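Local structure of PT26-6P (Thermococcus sp., 2WB7) at residues F64-V69 with L263-I268; V125-A130 with Q296-K301. The protein is of unknown function but is encoded by a mobile element of Thermococcus and carries two immunoglobulin-like domains and a helical domain. All coordinates share one frame; numbering follows the deposited sequence.

How the contacts relate
Both contacts join the first immunoglobulin-like domain to the second, and they reach the interface from neighbouring strands of one sheet, contact 1 from 66-75 and the turn before it, contact 2 from 120-129. Contact 1 is buried, its centre about 11 Å from the centre of the chain; contact 2 is a surface contact, its centre about 21 Å away, and the two centres lie about 10 Å apart. Antiparallel pairing ties the strands together, with probable hydrogen bonds from Val69 N to Thr126 O and from Met128 N to Phe67 O. Their chemistry differs with depth: polar groups and backbone amides meet in contact 1, whereas contact 2 is an apolar valine-alanine-proline seam without hydrogen bonds.

Contact 1. Residues F64-V69 with L263-I268; sequences FSAFPV and LSDFII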
loop_
_atom_site.group_PDB
_atom_site.type_symbol
_atom_site.label_atom_id
_atom_site.label_comp_id
_atom_site.label_asym_id
_atom_site.label_seq_id
_atom_site.Cartn_x
_atom_site.Cartn_y
_atom_site.Cartn_z
ATOM N N PHE A 64 4.771 -2.186 -8.949
ATOM C CA PHE A 64 6.074 -2.372 -9.558
ATOM C C PHE A 64 6.918 -3.386 -8.807
ATOM O O PHE A 64 8.107 -3.161 -8.598
ATOM C CB PHE A 64 6.826 -1.043 -9.622
ATOM C CG PHE A 64 6.149 0.001 -10.465
ATOM C CD1 PHE A 64 6.314 0.007 -11.835
ATOM C CD2 PHE A 64 5.358 0.987 -9.888
ATOM C CE1 PHE A 64 5.702 0.962 -12.613
ATOM C CE2 PHE A 64 4.734 1.936 -10.666
ATOM C CZ PHE A 64 4.909 1.925 -12.029
ATOM N N SER A 65 6.322 -4.505 -8.407
ATOM C CA SER A 65 7.075 -5.522 -7.672
ATOM C C SER A 65 7.856 -6.474 -8.576
ATOM O O SER A 65 7.572 -6.634 -9.760
ATOM C CB SER A 65 6.167 -6.341 -6.770
ATOM O OG SER A 65 5.100 -5.560 -6.301
ATOM N N ALA A 66 8.865 -7.093 -7.989
ATOM C CA ALA A 66 9.600 -8.151 -8.633
ATOM C C ALA A 66 8.827 -9.426 -8.311
ATOM O O ALA A 66 8.104 -9.472 -7.321
ATOM C CB ALA A 66 11.005 -8.205 -8.078
ATOM N N PHE A 67 8.944 -10.453 -9.137
ATOM C CA PHE A 67 8.108 -11.631 -8.926
ATOM C C PHE A 67 8.803 -12.879 -9.400
ATOM O O PHE A 67 9.612 -12.824 -10.320
ATOM C CB PHE A 67 6.776 -11.465 -9.652
ATOM C CG PHE A 67 6.925 -11.080 -11.086
ATOM C CD1 PHE A 67 7.068 -12.046 -12.067
ATOM C CD2 PHE A 67 6.936 -9.755 -11.457
ATOM C CE1 PHE A 67 7.209 -11.685 -13.401
ATOM C CE2 PHE A 67 7.077 -9.385 -12.781
ATOM C CZ PHE A 67 7.217 -10.350 -13.755
ATOM N N PRO A 68 8.479 -14.017 -8.779
ATOM C CA PRO A 68 9.154 -15.234 -9.169
ATOM C C PRO A 68 8.585 -15.708 -10.489
ATOM O O PRO A 68 7.375 -15.644 -10.705
ATOM C CB PRO A 68 8.793 -16.218 -8.044
ATOM C CG PRO A 68 7.604 -15.647 -7.344
ATOM C CD PRO A 68 7.296 -14.287 -7.946
ATOM N N VAL A 69 9.457 -16.165 -11.374
ATOM C CA VAL A 69 9.025 -16.762 -12.617
ATOM C C VAL A 69 9.534 -18.179 -12.649
ATOM O O VAL A 69 10.720 -18.421 -12.420
ATOM C CB VAL A 69 9.582 -16.023 -13.845
ATOM C CG1 VAL A 69 9.292 -16.821 -15.119
ATOM C CG2 VAL A 69 8.998 -14.635 -13.937
ATOM N N LEU A 263 4.622 -3.545 -3.618
ATOM C CA LEU A 263 3.832 -3.953 -2.467
ATOM C C LEU A 263 3.770 -5.467 -2.285
ATOM O O LEU A 263 3.567 -5.948 -1.170
ATOM C CB LEU A 263 2.419 -3.364 -2.522
ATOM C CG LEU A 263 1.568 -3.554 -1.263
ATOM C CD1 LEU A 263 2.168 -2.847 -0.044
ATOM C CD2 LEU A 263 0.151 -3.044 -1.538
ATOM N N SER A 264 3.941 -6.215 -3.374
ATOM C CA SER A 264 3.951 -7.671 -3.285
ATOM C C SER A 264 5.218 -8.178 -2.597
ATOM O O SER A 264 5.227 -9.260 -2.020
ATOM C CB SER A 264 3.846 -8.277 -4.674
ATOM O OG SER A 264 2.612 -7.957 -5.292
ATOM N N ASP A 265 6.291 -7.403 -2.666
ATOM C CA ASP A 265 7.576 -7.849 -2.131
ATOM C C ASP A 265 7.708 -7.596 -0.632
ATOM O O ASP A 265 8.162 -8.474 0.110
ATOM C CB ASP A 265 8.729 -7.176 -2.869
ATOM C CG ASP A 265 8.692 -7.436 -4.366
ATOM O OD1 ASP A 265 7.975 -8.378 -4.782
ATOM O OD2 ASP A 265 9.365 -6.698 -5.122
ATOM N N PHE A 266 7.325 -6.394 -0.195
ATOM C CA PHE A 266 7.311 -6.051 1.223
ATOM C C PHE A 266 6.282 -4.977 1.527
ATOM O O PHE A 266 5.758 -4.339 0.617
ATOM C CB PHE A 266 8.698 -5.628 1.715
ATOM C CG PHE A 266 9.230 -4.375 1.072
ATOM C CD1 PHE A 266 9.259 -3.189 1.770
ATOM C CD2 PHE A 266 9.727 -4.387 -0.219
ATOM C CE1 PHE A 266 9.765 -2.037 1.177
ATOM C CE2 PHE A 266 10.232 -3.248 -0.804
ATOM C CZ PHE A 266 10.254 -2.075 -0.115
ATOM N N ILE A 267 5.973 -4.790 2.802
ATOM C CA ILE A 267 4.909 -3.870 3.176
ATOM C C ILE A 267 5.322 -2.962 4.317
ATOM O O ILE A 267 6.288 -3.225 5.036
ATOM C CB ILE A 267 3.622 -4.607 3.577
ATOM C CG1 ILE A 267 3.711 -5.098 5.022
ATOM C CG2 ILE A 267 3.374 -5.785 2.666
ATOM C CD1 ILE A 267 2.564 -6.019 5.426
ATOM N N ILE A 268 4.598 -1.864 4.456
ATOM C CA ILE A 268 4.789 -0.971 5.571
ATOM C C ILE A 268 3.469 -0.836 6.308
ATOM O O ILE A 268 2.434 -0.513 5.701
ATOM C CB ILE A 268 5.260 0.403 5.106
ATOM C CG1 ILE A 268 6.641 0.298 4.460
ATOM C CG2 ILE A 268 5.274 1.383 6.271
ATOM C CD1 ILE A 268 7.215 1.653 4.046
#
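Ser65 and Ala66 meet Ser264 and Asp265 where the turns of two beta-hairpins, one from each immunoglobulin-like domain, face each other. The first turn joins strands 52-62 and 66-75, the second strands 253-261 and 266-272. The tight part is gathered round Ser65 and the carboxyl group of Asp265. Ser264 N donates to Ser65 OG at 3.2 Å with an N-H...O angle of 152°, and that hydroxyl is also bonded to Tyr62 O, so it is gripped from both domains. Ser264 OG in turn is hydrogen-bonded to Tyr62 N, which gives the first hairpin a second polar tie to this turn. Asp265 carries its CG beside its own backbone N and anti to its carbonyl carbon (chi1 -58°), and this sets the carboxyl group against the chain at Ser65 and Ala66. Its OD1 lies 3.4 Å from Ser65 CB. An alanine in place of Asp265 is likely to leave Ala66 N without its carboxyl acceptor and to open a gap beside Ser65 CB. The looser part lies at Leu263, whose side chain leads off to Tyr62 and Ala228; Leu263 CB comes no nearer than 5.1 Å to Ser65 OG, its closest approach to residues 64-69. Beyond Asp265 the strand runs away into its own sheet. At the Ala66 end, the syn lone pair of Asp265 OD2 takes the N-H of Ala66, N to O 2.9 Å, at 165°.

Contact 2. Residues V125-A130 with Q296-K301; sequences VTVMKA and QPANPK
Val125 and Val127 point from strand 120-129 onto Pro297, Ala298 and Pro300, in the loop that leads from strand 281-290 to strand 301-314. The side-chain contacts are all apolar, and no hydrogen bond crosses between the two segments. The valine-alanine contacts form its middle. Val125 CG1, anti to the backbone N (chi1 177°), meets Ala298 CB at 3.5 Å, while Val127 CG2 comes to the same methyl from the next inward-facing position at a looser 4.3 Å. The one methyl of Ala298 thus serves both valines. The valine-proline contacts flank it. Val125 turns its other branch, CG2, to Pro297 CG at 3.8 Å, and Val127 CG2 reaches Pro300 CG at 3.9 Å; in both pairs the side chains cross obliquely. Pro297 follows a cis peptide bond, a kink in the loop just before the touching residues. The Pro297 end is the more open to solvent, the Val127 end the better buried, with Phe295 touching both Val127 and Pro300. Outside the two segments, Val127 O accepts a hydrogen bond from Arg365 NH1. On the other side of strand 120-129, facing away from the loop, Thr126 packs on Arg105 and Trp107 of strand 104-108. Along its edge strand 120-129 pairs antiparallel with strand 66-75, whose Gln70 touches both Val125 and Pro297, and Lys301, at the far end of the loop, is backbone hydrogen-bonded to Glu364 of strand 350-364.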
loop_
_atom_site.group_PDB
_atom_site.type_symbol
_atom_site.label_atom_id
_atom_site.label_comp_id
_atom_site.label_asym_id
_atom_site.label_seq_id
_atom_site.Cartn_x
_atom_site.Cartn_y
_atom_site.Cartn_z
ATOM N N VAL A 125 13.807 -21.742 -11.814
ATOM C CA VAL A 125 13.182 -20.644 -11.082
ATOM C C VAL A 125 14.017 -19.376 -11.140
ATOM O O VAL A 125 15.235 -19.401 -10.926
ATOM C CB VAL A 125 12.869 -21.020 -9.619
ATOM C CG1 VAL A 125 12.299 -19.848 -8.898
ATOM C CG2 VAL A 125 11.869 -22.172 -9.585
ATOM N N THR A 126 13.354 -18.268 -11.450
ATOM C CA THR A 126 14.017 -16.980 -11.477
ATOM C C THR A 126 13.113 -15.857 -10.943
ATOM O O THR A 126 11.951 -16.076 -10.598
ATOM C CB THR A 126 14.557 -16.652 -12.892
ATOM O OG1 THR A 126 15.545 -15.620 -12.794
ATOM C CG2 THR A 126 13.446 -16.192 -13.801
ATOM N N VAL A 127 13.668 -14.657 -10.839
ATOM C CA VAL A 127 12.920 -13.506 -10.372
ATOM C C VAL A 127 12.942 -12.477 -11.471
ATOM O O VAL A 127 13.978 -12.254 -12.080
ATOM C CB VAL A 127 13.579 -12.891 -9.141
ATOM C CG1 VAL A 127 12.693 -11.799 -8.560
ATOM C CG2 VAL A 127 13.876 -13.969 -8.103
HETATM N N MSE A 128 11.803 -11.854 -11.734
HETATM C CA MSE A 128 11.735 -10.835 -12.786
HETATM C C MSE A 128 11.063 -9.525 -12.324
HETATM O O MSE A 128 10.594 -9.399 -11.186
HETATM C CB MSE A 128 11.030 -11.392 -14.029
HETATM C CG MSE A 128 11.785 -12.547 -14.712
HETATM SE SE MSE A 128 13.325 -12.033 -15.853
HETATM C CE MSE A 128 14.571 -13.374 -15.222
ATOM N N LYS A 129 11.019 -8.549 -13.222
ATOM C CA LYS A 129 10.410 -7.268 -12.916
ATOM C C LYS A 129 10.165 -6.444 -14.183
ATOM O O LYS A 129 11.034 -6.350 -15.059
ATOM C CB LYS A 129 11.307 -6.506 -11.947
ATOM C CG LYS A 129 10.714 -5.205 -11.450
ATOM C CD LYS A 129 11.749 -4.346 -10.729
ATOM C CE LYS A 129 11.138 -3.004 -10.351
ATOM N NZ LYS A 129 12.166 -1.997 -10.010
ATOM N N ALA A 130 8.978 -5.853 -14.277
ATOM C CA ALA A 130 8.632 -4.984 -15.394
ATOM C C ALA A 130 9.449 -3.685 -15.413
ATOM O O ALA A 130 10.221 -3.413 -14.484
ATOM C CB ALA A 130 7.152 -4.668 -15.353
ATOM N N GLN A 296 8.709 -17.775 -3.278
ATOM C CA GLN A 296 8.654 -19.235 -3.324
ATOM C C GLN A 296 8.362 -19.663 -4.753
ATOM O O GLN A 296 7.463 -19.109 -5.365
ATOM C CB GLN A 296 7.510 -19.729 -2.433
ATOM C CG GLN A 296 7.838 -19.810 -0.955
ATOM C CD GLN A 296 9.163 -20.519 -0.730
ATOM O OE1 GLN A 296 10.232 -19.894 -0.748
ATOM N NE2 GLN A 296 9.104 -21.835 -0.531
ATOM N N PRO A 297 9.091 -20.660 -5.293
ATOM C CA PRO A 297 10.150 -21.499 -4.723
ATOM C C PRO A 297 11.502 -20.805 -4.689
ATOM O O PRO A 297 12.433 -21.309 -4.065
ATOM C CB PRO A 297 10.219 -22.695 -5.679
ATOM C CG PRO A 297 9.254 -22.426 -6.784
ATOM C CD PRO A 297 8.787 -21.027 -6.685
ATOM N N ALA A 298 11.636 -19.673 -5.367
ATOM C CA ALA A 298 12.857 -18.884 -5.231
ATOM C C ALA A 298 12.966 -18.385 -3.791
ATOM O O ALA A 298 11.965 -18.365 -3.041
ATOM C CB ALA A 298 12.863 -17.708 -6.212
ATOM N N ASN A 299 14.169 -17.959 -3.413
ATOM C CA ASN A 299 14.381 -17.423 -2.080
ATOM C C ASN A 299 15.465 -16.355 -1.972
ATOM O O ASN A 299 16.415 -16.513 -1.213
ATOM C CB ASN A 299 14.694 -18.556 -1.121
ATOM C CG ASN A 299 14.726 -18.089 0.311
ATOM O OD1 ASN A 299 13.912 -17.252 0.717
ATOM N ND2 ASN A 299 15.677 -18.608 1.089
ATOM N N PRO A 300 15.301 -15.248 -2.706
ATOM C CA PRO A 300 16.326 -14.218 -2.765
ATOM C C PRO A 300 16.436 -13.496 -1.429
ATOM O O PRO A 300 15.444 -13.389 -0.713
ATOM C CB PRO A 300 15.786 -13.250 -3.822
ATOM C CG PRO A 300 14.447 -13.795 -4.239
ATOM C CD PRO A 300 14.019 -14.771 -3.239
ATOM N N LYS A 301 17.627 -13.011 -1.092
ATOM C CA LYS A 301 17.782 -12.113 0.047
ATOM C C LYS A 301 17.247 -10.759 -0.396
ATOM O O LYS A 301 17.245 -10.447 -1.580
ATOM C CB LYS A 301 19.256 -11.959 0.429
ATOM C CG LYS A 301 20.058 -11.319 -0.710
ATOM C CD LYS A 301 21.384 -10.632 -0.290
ATOM C CE LYS A 301 21.680 -9.404 -1.209
ATOM N NZ LYS A 301 23.146 -9.163 -1.433
#